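Local coordinates for protein putative immunoglobulin A1 protease (Bacteroides ovatus, PDB 3N6Z) that is a putative immunoglobulin A1 protease, probably a hydrolase, built as a solenoid of stacked, mostly parallel beta-strands, at residues A[246-257]-A[278-289]; A[338-348]-A[351-361]. All coordinates share one frame; numbering follows the deposited sequence.

Contact 1. Residues A[246-257]-A[278-289]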
loop_
_atom_site.group_PDB
_atom_site.type_symbol
_atom_site.label_atom_id
_atom_site.label_comp_id
_atom_site.label_asym_id
_atom_site.label_seq_id
_atom_site.Cartn_x
_atom_site.Cartn_y
_atom_site.Cartn_z
ATOM N N THR A 246 -3.032 -2.357 -18.451
ATOM C CA THR A 246 -3.063 -2.767 -19.860
ATOM C C THR A 246 -4.461 -3.201 -20.285
ATOM O O THR A 246 -4.942 -2.785 -21.342
ATOM C CB THR A 246 -2.071 -3.919 -20.054
ATOM O OG1 THR A 246 -0.768 -3.435 -19.756
ATOM C CG2 THR A 246 -2.130 -4.514 -21.441
ATOM N N LYS A 247 -5.143 -3.991 -19.445
ATOM C CA LYS A 247 -6.472 -4.515 -19.766
ATOM C C LYS A 247 -7.094 -4.978 -18.460
ATOM O O LYS A 247 -6.790 -6.044 -17.956
ATOM C CB LYS A 247 -6.375 -5.681 -20.777
ATOM C CG LYS A 247 -7.748 -6.235 -21.176
ATOM C CD LYS A 247 -7.665 -7.211 -22.350
ATOM C CE LYS A 247 -8.991 -7.892 -22.647
ATOM N NZ LYS A 247 -8.877 -8.755 -23.846
ATOM N N GLY A 248 -7.941 -4.120 -17.898
ATOM C CA GLY A 248 -8.625 -4.443 -16.658
ATOM C C GLY A 248 -9.212 -3.211 -16.015
ATOM O O GLY A 248 -9.632 -2.279 -16.701
ATOM N N GLY A 249 -9.287 -3.266 -14.693
ATOM C CA GLY A 249 -9.884 -2.221 -13.887
ATOM C C GLY A 249 -8.834 -1.300 -13.297
ATOM O O GLY A 249 -7.777 -1.751 -12.841
ATOM N N VAL A 250 -9.169 -0.018 -13.260
ATOM C CA VAL A 250 -8.331 1.027 -12.723
ATOM C C VAL A 250 -9.168 1.869 -11.790
ATOM O O VAL A 250 -10.217 2.365 -12.180
ATOM C CB VAL A 250 -7.747 1.907 -13.841
ATOM C CG1 VAL A 250 -6.806 3.001 -13.287
ATOM C CG2 VAL A 250 -7.056 1.070 -14.893
ATOM N N GLY A 251 -8.670 2.083 -10.581
ATOM C CA GLY A 251 -9.302 2.968 -9.619
ATOM C C GLY A 251 -8.309 3.927 -8.993
ATOM O O GLY A 251 -7.159 3.558 -8.713
ATOM N N GLY A 252 -8.764 5.135 -8.668
ATOM C CA GLY A 252 -7.902 6.090 -7.981
ATOM C C GLY A 252 -7.491 5.615 -6.598
ATOM O O GLY A 252 -6.396 5.953 -6.136
ATOM N N ILE A 253 -8.351 4.840 -5.951
ATOM C CA ILE A 253 -8.056 4.237 -4.663
ATOM C C ILE A 253 -7.834 2.720 -4.795
ATOM O O ILE A 253 -6.788 2.200 -4.365
ATOM C CB ILE A 253 -9.118 4.555 -3.588
ATOM C CG1 ILE A 253 -9.180 6.065 -3.324
ATOM C CG2 ILE A 253 -8.829 3.810 -2.283
ATOM C CD1 ILE A 253 -7.941 6.685 -2.673
ATOM N N LEU A 254 -8.821 2.031 -5.370
ATOM C CA LEU A 254 -8.860 0.568 -5.402
ATOM C C LEU A 254 -9.171 0.102 -6.817
ATOM O O LEU A 254 -10.148 0.561 -7.412
ATOM C CB LEU A 254 -9.913 0.025 -4.416
ATOM C CG LEU A 254 -10.161 -1.498 -4.423
ATOM C CD1 LEU A 254 -8.919 -2.272 -3.906
ATOM C CD2 LEU A 254 -11.430 -1.861 -3.662
ATOM N N GLY A 255 -8.409 -0.863 -7.342
ATOM C CA GLY A 255 -8.732 -1.443 -8.653
ATOM C C GLY A 255 -10.015 -2.262 -8.672
ATOM O O GLY A 255 -10.956 -1.926 -9.401
ATOM N N GLN A 256 -10.057 -3.307 -7.859
ATOM C CA GLN A 256 -11.116 -4.304 -7.895
ATOM C C GLN A 256 -11.536 -4.801 -6.534
ATOM O O GLN A 256 -10.690 -5.116 -5.698
ATOM C CB GLN A 256 -10.677 -5.522 -8.723
ATOM C CG GLN A 256 -11.574 -6.754 -8.588
ATOM C CD GLN A 256 -11.293 -7.835 -9.601
ATOM O OE1 GLN A 256 -11.141 -7.561 -10.797
ATOM N NE2 GLN A 256 -11.214 -9.085 -9.115
ATOM N N ILE A 257 -12.834 -4.958 -6.345
ATOM C CA ILE A 257 -13.399 -5.786 -5.270
ATOM C C ILE A 257 -13.737 -7.137 -5.897
ATOM O O ILE A 257 -14.445 -7.212 -6.915
ATOM C CB ILE A 257 -14.698 -5.181 -4.654
ATOM C CG1 ILE A 257 -14.485 -3.732 -4.199
ATOM C CG2 ILE A 257 -15.171 -6.050 -3.480
ATOM C CD1 ILE A 257 -15.807 -3.012 -3.794
ATOM N N ASP A 278 -6.579 -1.019 -22.942
ATOM C CA ASP A 278 -7.543 -1.738 -23.769
ATOM C C ASP A 278 -8.936 -1.135 -23.643
ATOM O O ASP A 278 -9.339 -0.714 -22.562
ATOM C CB ASP A 278 -7.589 -3.197 -23.359
ATOM C CG ASP A 278 -8.239 -4.075 -24.376
ATOM O OD1 ASP A 278 -9.475 -4.269 -24.323
ATOM O OD2 ASP A 278 -7.500 -4.638 -25.204
ATOM N N ALA A 279 -9.690 -1.157 -24.744
ATOM C CA ALA A 279 -11.074 -0.662 -24.765
ATOM C C ALA A 279 -12.018 -1.368 -23.783
ATOM O O ALA A 279 -13.032 -0.795 -23.399
ATOM C CB ALA A 279 -11.637 -0.799 -26.169
ATOM N N SER A 280 -11.700 -2.599 -23.380
ATOM C CA SER A 280 -12.521 -3.367 -22.449
ATOM C C SER A 280 -12.267 -2.956 -21.001
ATOM O O SER A 280 -12.904 -3.500 -20.092
ATOM C CB SER A 280 -12.239 -4.856 -22.599
ATOM O OG SER A 280 -10.924 -5.153 -22.178
ATOM N N SER A 281 -11.307 -2.055 -20.780
ATOM C CA SER A 281 -10.989 -1.587 -19.434
ATOM C C SER A 281 -12.139 -0.807 -18.796
ATOM O O SER A 281 -13.009 -0.262 -19.472
ATOM C CB SER A 281 -9.733 -0.717 -19.455
ATOM O OG SER A 281 -8.599 -1.414 -19.950
ATOM N N THR A 282 -12.135 -0.788 -17.468
ATOM C CA THR A 282 -13.064 0.035 -16.686
ATOM C C THR A 282 -12.226 0.958 -15.806
ATOM O O THR A 282 -11.239 0.534 -15.211
ATOM C CB THR A 282 -14.061 -0.808 -15.875
ATOM O OG1 THR A 282 -13.349 -1.708 -15.020
ATOM C CG2 THR A 282 -14.962 -1.603 -16.817
ATOM N N VAL A 283 -12.625 2.221 -15.742
ATOM C CA VAL A 283 -11.937 3.235 -14.965
ATOM C C VAL A 283 -12.909 3.938 -14.048
ATOM O O VAL A 283 -13.897 4.521 -14.511
ATOM C CB VAL A 283 -11.205 4.217 -15.880
ATOM C CG1 VAL A 283 -10.556 5.332 -15.055
ATOM C CG2 VAL A 283 -10.181 3.495 -16.760
ATOM N N GLY A 284 -12.629 3.876 -12.752
ATOM C CA GLY A 284 -13.450 4.555 -11.730
ATOM C C GLY A 284 -12.570 5.531 -10.975
ATOM O O GLY A 284 -11.433 5.194 -10.588
ATOM N N ARG A 285 -13.057 6.735 -10.708
ATOM C CA ARG A 285 -12.199 7.684 -9.980
ATOM C C ARG A 285 -11.786 7.071 -8.651
ATOM O O ARG A 285 -10.668 7.307 -8.200
ATOM C CB ARG A 285 -12.824 9.057 -9.806
ATOM C CG ARG A 285 -13.191 9.736 -11.104
ATOM C CD ARG A 285 -13.521 11.221 -10.934
ATOM N NE ARG A 285 -14.741 11.411 -10.156
ATOM C CZ ARG A 285 -15.589 12.428 -10.286
ATOM N NH1 ARG A 285 -15.314 13.430 -11.115
ATOM N NH2 ARG A 285 -16.707 12.432 -9.573
ATOM N N ILE A 286 -12.693 6.339 -7.984
ATOM C CA ILE A 286 -12.363 5.691 -6.698
ATOM C C ILE A 286 -12.085 4.189 -6.870
ATOM O O ILE A 286 -11.037 3.679 -6.421
ATOM C CB ILE A 286 -13.466 5.925 -5.622
ATOM C CG1 ILE A 286 -13.904 7.409 -5.551
ATOM C CG2 ILE A 286 -12.995 5.464 -4.218
ATOM C CD1 ILE A 286 -12.760 8.360 -5.183
ATOM N N VAL A 287 -13.051 3.463 -7.432
ATOM C CA VAL A 287 -12.993 1.995 -7.567
ATOM C C VAL A 287 -13.284 1.609 -9.012
ATOM O O VAL A 287 -14.263 2.090 -9.610
ATOM C CB VAL A 287 -14.005 1.278 -6.646
ATOM C CG1 VAL A 287 -13.885 -0.219 -6.807
ATOM C CG2 VAL A 287 -13.855 1.720 -5.182
ATOM N N GLY A 288 -12.481 0.685 -9.553
ATOM C CA GLY A 288 -12.601 0.268 -10.962
ATOM C C GLY A 288 -13.483 -0.908 -11.339
ATOM O O GLY A 288 -13.985 -0.925 -12.477
ATOM N N VAL A 289 -13.687 -1.870 -10.432
ATOM C CA VAL A 289 -14.408 -3.108 -10.741
ATOM C C VAL A 289 -15.234 -3.576 -9.561
ATOM O O VAL A 289 -14.735 -3.624 -8.422
ATOM C CB VAL A 289 -13.449 -4.295 -11.092
ATOM C CG1 VAL A 289 -14.256 -5.527 -11.612
ATOM C CG2 VAL A 289 -12.367 -3.876 -12.071
HETATM O O HOH W 1 -7.975 -7.077 -26.078
#

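Contact 2. Residues A[338-348]-A[351-361]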
loop_
_atom_site.group_PDB
_atom_site.type_symbol
_atom_site.label_atom_id
_atom_site.label_comp_id
_atom_site.label_asym_id
_atom_site.label_seq_id
_atom_site.Cartn_x
_atom_site.Cartn_y
_atom_site.Cartn_z
ATOM N N GLY A 338 -7.256 19.939 -0.476
ATOM C CA GLY A 338 -6.233 20.218 0.535
ATOM C C GLY A 338 -6.842 20.392 1.911
ATOM O O GLY A 338 -6.317 19.850 2.878
ATOM N N ASN A 339 -7.933 21.162 1.996
ATOM C CA ASN A 339 -8.712 21.342 3.245
ATOM C C ASN A 339 -9.210 20.047 3.784
ATOM O O ASN A 339 -9.104 19.746 4.971
ATOM C CB ASN A 339 -9.999 22.195 3.027
ATOM C CG ASN A 339 -9.724 23.674 2.826
ATOM O OD1 ASN A 339 -8.620 24.173 3.069
ATOM N ND2 ASN A 339 -10.747 24.386 2.348
ATOM N N ILE A 340 -9.823 19.268 2.890
ATOM C CA ILE A 340 -10.455 18.020 3.278
ATOM C C ILE A 340 -9.425 17.041 3.860
ATOM O O ILE A 340 -9.633 16.446 4.926
ATOM C CB ILE A 340 -11.227 17.390 2.077
ATOM C CG1 ILE A 340 -12.476 18.248 1.734
ATOM C CG2 ILE A 340 -11.613 15.948 2.357
ATOM C CD1 ILE A 340 -13.069 17.902 0.378
ATOM N N ILE A 341 -8.332 16.854 3.130
ATOM C CA ILE A 341 -7.296 15.878 3.494
ATOM C C ILE A 341 -6.639 16.249 4.825
ATOM O O ILE A 341 -6.540 15.417 5.716
ATOM C CB ILE A 341 -6.267 15.733 2.370
ATOM C CG1 ILE A 341 -6.901 15.067 1.126
ATOM C CG2 ILE A 341 -5.034 14.925 2.850
ATOM C CD1 ILE A 341 -6.105 15.213 -0.191
ATOM N N VAL A 342 -6.250 17.511 4.990
ATOM C CA VAL A 342 -5.600 17.900 6.245
ATOM C C VAL A 342 -6.547 17.690 7.436
ATOM O O VAL A 342 -6.129 17.255 8.494
ATOM C CB VAL A 342 -5.041 19.327 6.179
ATOM C CG1 VAL A 342 -4.575 19.822 7.546
ATOM C CG2 VAL A 342 -3.909 19.387 5.150
ATOM N N ALA A 343 -7.839 17.969 7.246
ATOM C CA ALA A 343 -8.832 17.761 8.307
ATOM C C ALA A 343 -9.015 16.306 8.759
ATOM O O ALA A 343 -9.521 16.036 9.857
ATOM C CB ALA A 343 -10.196 18.408 7.888
ATOM N N TRP A 344 -8.590 15.348 7.946
ATOM C CA TRP A 344 -8.570 13.953 8.371
ATOM C C TRP A 344 -7.802 13.719 9.667
ATOM O O TRP A 344 -8.236 12.917 10.511
ATOM C CB TRP A 344 -8.045 13.028 7.284
ATOM C CG TRP A 344 -8.854 12.956 6.074
ATOM C CD1 TRP A 344 -10.170 13.352 5.906
ATOM C CD2 TRP A 344 -8.412 12.512 4.792
ATOM N NE1 TRP A 344 -10.569 13.148 4.611
ATOM C CE2 TRP A 344 -9.512 12.629 3.907
ATOM C CE3 TRP A 344 -7.197 12.005 4.310
ATOM C CZ2 TRP A 344 -9.425 12.278 2.570
ATOM C CZ3 TRP A 344 -7.117 11.630 2.972
ATOM C CH2 TRP A 344 -8.227 11.773 2.123
ATOM N N ASN A 345 -6.678 14.417 9.814
ATOM C CA ASN A 345 -5.919 14.412 11.060
ATOM C C ASN A 345 -4.901 15.542 11.012
ATOM O O ASN A 345 -3.800 15.377 10.489
ATOM C CB ASN A 345 -5.220 13.075 11.344
ATOM C CG ASN A 345 -4.474 13.101 12.662
ATOM O OD1 ASN A 345 -4.467 14.125 13.337
ATOM N ND2 ASN A 345 -3.827 11.999 13.013
ATOM N N PRO A 346 -5.256 16.708 11.559
ATOM C CA PRO A 346 -4.369 17.863 11.488
ATOM C C PRO A 346 -3.035 17.717 12.244
ATOM O O PRO A 346 -2.111 18.486 12.001
ATOM C CB PRO A 346 -5.202 18.965 12.141
ATOM C CG PRO A 346 -6.568 18.560 11.958
ATOM C CD PRO A 346 -6.612 17.077 12.009
ATOM N N ASN A 347 -2.957 16.741 13.144
ATOM C CA ASN A 347 -1.684 16.409 13.805
ATOM C C ASN A 347 -0.700 15.630 12.927
ATOM O O ASN A 347 0.482 15.564 13.252
ATOM C CB ASN A 347 -1.961 15.635 15.099
ATOM C CG ASN A 347 -2.764 16.450 16.113
ATOM O OD1 ASN A 347 -2.572 17.661 16.251
ATOM N ND2 ASN A 347 -3.670 15.781 16.821
ATOM N N LEU A 348 -1.197 15.031 11.833
ATOM C CA LEU A 348 -0.416 14.203 10.916
ATOM C C LEU A 348 -0.174 14.910 9.595
ATOM O O LEU A 348 0.950 14.980 9.120
ATOM C CB LEU A 348 -1.133 12.864 10.655
ATOM C CG LEU A 348 -0.522 11.950 9.602
ATOM C CD1 LEU A 348 0.887 11.512 10.024
ATOM C CD2 LEU A 348 -1.460 10.748 9.341
ATOM N N LYS A 351 -0.448 20.859 4.493
ATOM C CA LYS A 351 -0.470 21.245 3.100
ATOM C C LYS A 351 0.975 21.278 2.609
ATOM O O LYS A 351 1.884 21.688 3.337
ATOM C CB LYS A 351 -1.214 22.588 2.900
ATOM C CG LYS A 351 -2.692 22.413 3.136
ATOM C CD LYS A 351 -3.529 23.640 2.841
ATOM C CE LYS A 351 -4.898 23.457 3.475
ATOM N NZ LYS A 351 -5.773 24.608 3.194
ATOM N N GLY A 352 1.192 20.798 1.398
ATOM C CA GLY A 352 2.496 20.820 0.780
ATOM C C GLY A 352 2.590 22.094 -0.044
ATOM O O GLY A 352 1.572 22.678 -0.458
ATOM N N THR A 353 3.816 22.511 -0.308
ATOM C CA THR A 353 4.043 23.792 -1.002
ATOM C C THR A 353 3.497 23.785 -2.454
ATOM O O THR A 353 3.063 24.830 -2.961
ATOM C CB THR A 353 5.527 24.189 -0.942
ATOM O OG1 THR A 353 6.314 23.220 -1.646
ATOM C CG2 THR A 353 5.995 24.250 0.523
ATOM N N ASN A 354 3.447 22.599 -3.077
ATOM C CA ASN A 354 2.860 22.418 -4.421
ATOM C C ASN A 354 1.363 22.023 -4.447
ATOM O O ASN A 354 0.847 21.606 -5.487
ATOM C CB ASN A 354 3.682 21.387 -5.202
ATOM C CG ASN A 354 3.652 20.014 -4.567
ATOM O OD1 ASN A 354 2.988 19.816 -3.534
ATOM N ND2 ASN A 354 4.392 19.070 -5.148
ATOM N N GLY A 355 0.675 22.127 -3.314
ATOM C CA GLY A 355 -0.760 21.843 -3.261
ATOM C C GLY A 355 -1.103 20.451 -2.792
ATOM O O GLY A 355 -2.240 20.229 -2.351
ATOM N N TYR A 356 -0.145 19.512 -2.872
ATOM C CA TYR A 356 -0.432 18.141 -2.473
ATOM C C TYR A 356 -0.139 17.963 -0.986
ATOM O O TYR A 356 0.991 18.187 -0.551
ATOM C CB TYR A 356 0.400 17.148 -3.283
ATOM C CG TYR A 356 0.074 17.065 -4.745
ATOM C CD1 TYR A 356 -1.127 16.523 -5.196
ATOM C CD2 TYR A 356 0.991 17.537 -5.700
ATOM C CE1 TYR A 356 -1.441 16.451 -6.533
ATOM C CE2 TYR A 356 0.700 17.434 -7.067
ATOM C CZ TYR A 356 -0.535 16.909 -7.466
ATOM O OH TYR A 356 -0.820 16.796 -8.802
ATOM N N PRO A 357 -1.130 17.523 -0.192
ATOM C CA PRO A 357 -0.874 17.286 1.218
ATOM C C PRO A 357 0.116 16.139 1.446
ATOM O O PRO A 357 0.151 15.172 0.676
ATOM C CB PRO A 357 -2.259 16.939 1.782
ATOM C CG PRO A 357 -3.199 17.591 0.864
ATOM C CD PRO A 357 -2.572 17.455 -0.485
ATOM N N ILE A 358 0.894 16.284 2.496
ATOM C CA ILE A 358 1.885 15.304 2.915
ATOM C C ILE A 358 1.815 15.181 4.443
ATOM O O ILE A 358 0.956 15.781 5.059
ATOM C CB ILE A 358 3.306 15.651 2.359
ATOM C CG1 ILE A 358 3.771 17.016 2.891
ATOM C CG2 ILE A 358 3.319 15.612 0.829
ATOM C CD1 ILE A 358 5.183 17.369 2.523
ATOM N N PHE A 359 2.697 14.404 5.051
ATOM C CA PHE A 359 2.734 14.352 6.492
ATOM C C PHE A 359 3.661 15.427 7.004
ATOM O O PHE A 359 4.591 15.855 6.310
ATOM C CB PHE A 359 3.225 12.987 7.022
ATOM C CG PHE A 359 2.392 11.793 6.603
ATOM C CD1 PHE A 359 1.040 11.868 6.341
ATOM C CD2 PHE A 359 3.010 10.563 6.535
ATOM C CE1 PHE A 359 0.320 10.734 6.008
ATOM C CE2 PHE A 359 2.302 9.412 6.238
ATOM C CZ PHE A 359 0.962 9.522 5.945
ATOM N N GLN A 360 3.476 15.770 8.270
ATOM C CA GLN A 360 4.344 16.756 8.903
ATOM C C GLN A 360 5.798 16.297 8.923
ATOM O O GLN A 360 6.705 17.122 8.888
ATOM C CB GLN A 360 3.803 17.082 10.278
ATOM C CG GLN A 360 2.538 17.935 10.109
ATOM C CD GLN A 360 1.813 18.225 11.362
ATOM O OE1 GLN A 360 2.426 18.397 12.412
ATOM N NE2 GLN A 360 0.473 18.278 11.280
ATOM N N TRP A 361 6.016 14.977 8.926
ATOM C CA TRP A 361 7.345 14.365 8.932
ATOM C C TRP A 361 7.819 13.831 7.572
ATOM O O TRP A 361 8.895 13.272 7.479
ATOM C CB TRP A 361 7.390 13.260 9.962
ATOM C CG TRP A 361 6.334 12.225 9.901
ATOM C CD1 TRP A 361 5.189 12.217 10.615
ATOM C CD2 TRP A 361 6.334 10.996 9.127
ATOM N NE1 TRP A 361 4.451 11.080 10.333
ATOM C CE2 TRP A 361 5.149 10.301 9.455
ATOM C CE3 TRP A 361 7.234 10.405 8.235
ATOM C CZ2 TRP A 361 4.822 9.053 8.897
ATOM C CZ3 TRP A 361 6.923 9.181 7.687
ATOM C CH2 TRP A 361 5.711 8.516 8.021
#

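Contact 1. Residues A[246-257]-A[278-289]
Lys-247 and Asp-278 run side by side and point the same way: Lys-247 CG lies 3.7 Å from Asp-278 CB, in an extended chain (chi1 -178°) that lays CG, CD and CE along the aspartate and Ser-280 OG. Their charges stay 4.5 Å apart, NZ to OD2, and one water joins them, accepting from NZ and donating to OD2. The other oxygen, OD1, is gripped from opposite faces of the carboxylate by Ser-280: its N at 2.9 Å closes an Asx turn, and its OG comes in from above the plane. Were Asp-278 replaced by alanine, Ser-280 N and OG would probably lose their shared acceptor, and the water its anionic mate. Ahead lie parallel strands 248-251 and 282-284, 12° apart. At the corner Ile-286 O accepts from both Ile-253 N and Leu-254 N; Ile-286 and Val-287 form a classic beta bulge opposite Phe-327. Ile-253 CG1 meets Ile-286 CG2 at 4.0 Å, the side chains aligned. Val-289 CG2 presses on Gly-249 CA at 3.5 Å, tighter than usual carbon contact, where a side chain on Gly-249 would clash. Thr-282 OG1 donates to Gly-288 O at 2.7 Å, from above the carbonyl plane. Successive coils of a beta-solenoid are thus joined by backbone ladders and stacked like residues.

Contact 2. Residues A[338-348]-A[351-361]
Leu-348 CD1 sits over one face of the Phe-359 ring, 3.9 Å from its centroid and 21° off the ring normal, a CH-pi contact. Leu-348 CG meets Phe-359 CD1 at 3.6 Å, and the two side chains lie alongside each other. The same methyl, CD1, also reaches Trp-361 NE1 at 3.6 Å, approaching that ring obliquely, while Phe-359 CD2 lies over a face of the indole. Tyr-205 and Trp-349 each meet the Phe-359 ring edge-to-face. The leucine's CG is anti to its backbone N (chi1 174°), which carries both methyls back to the phenyl although the CB starts out away from the strand. Gln-360 N donates to Leu-348 O at 2.8 Å, a backbone bond beside the buried leucine; the Gln-360 amide bonds weakly to Pro-346 O, its stronger partner being Trp-349 O. Ile-341 crosses Pro-357 at about a right angle, CG2 to CB 3.6 Å, and Val-342 CG2 rests on Lys-351 CG at 3.8 Å. Lys-351 NZ reaches Asn-339 OD1 at 2.9 Å, but the asparagine has two conformers, which leaves this bond doubtful. Helix 334-344 thus packs through Ile-341 and Val-342 on the C-terminal segment, and the loop after it plugs Leu-348 against Phe-359 and Trp-361.

Overall arrangement
Contacts 1 and 2 follow one another along the chain and do not touch: their centres are 26 Å apart and their nearest atoms about 7 Å. Contact 1 belongs to the repetitive coil, where 15 of 23 touching residues are buried and two neighbouring turns pair strand for strand; it holds mainly by main-chain bonds and aligned aliphatic groups. Contact 2 is local, its segments only three residues apart in sequence, and partly buried, with as many exposed as buried residues. It joins a helix to a hairpin, so side chains do most of the work. The two contacts share no secondary-structure element, although Tyr-238, on a coil strand, bonds to Pro-357 and anchors contact 2 against the solenoid.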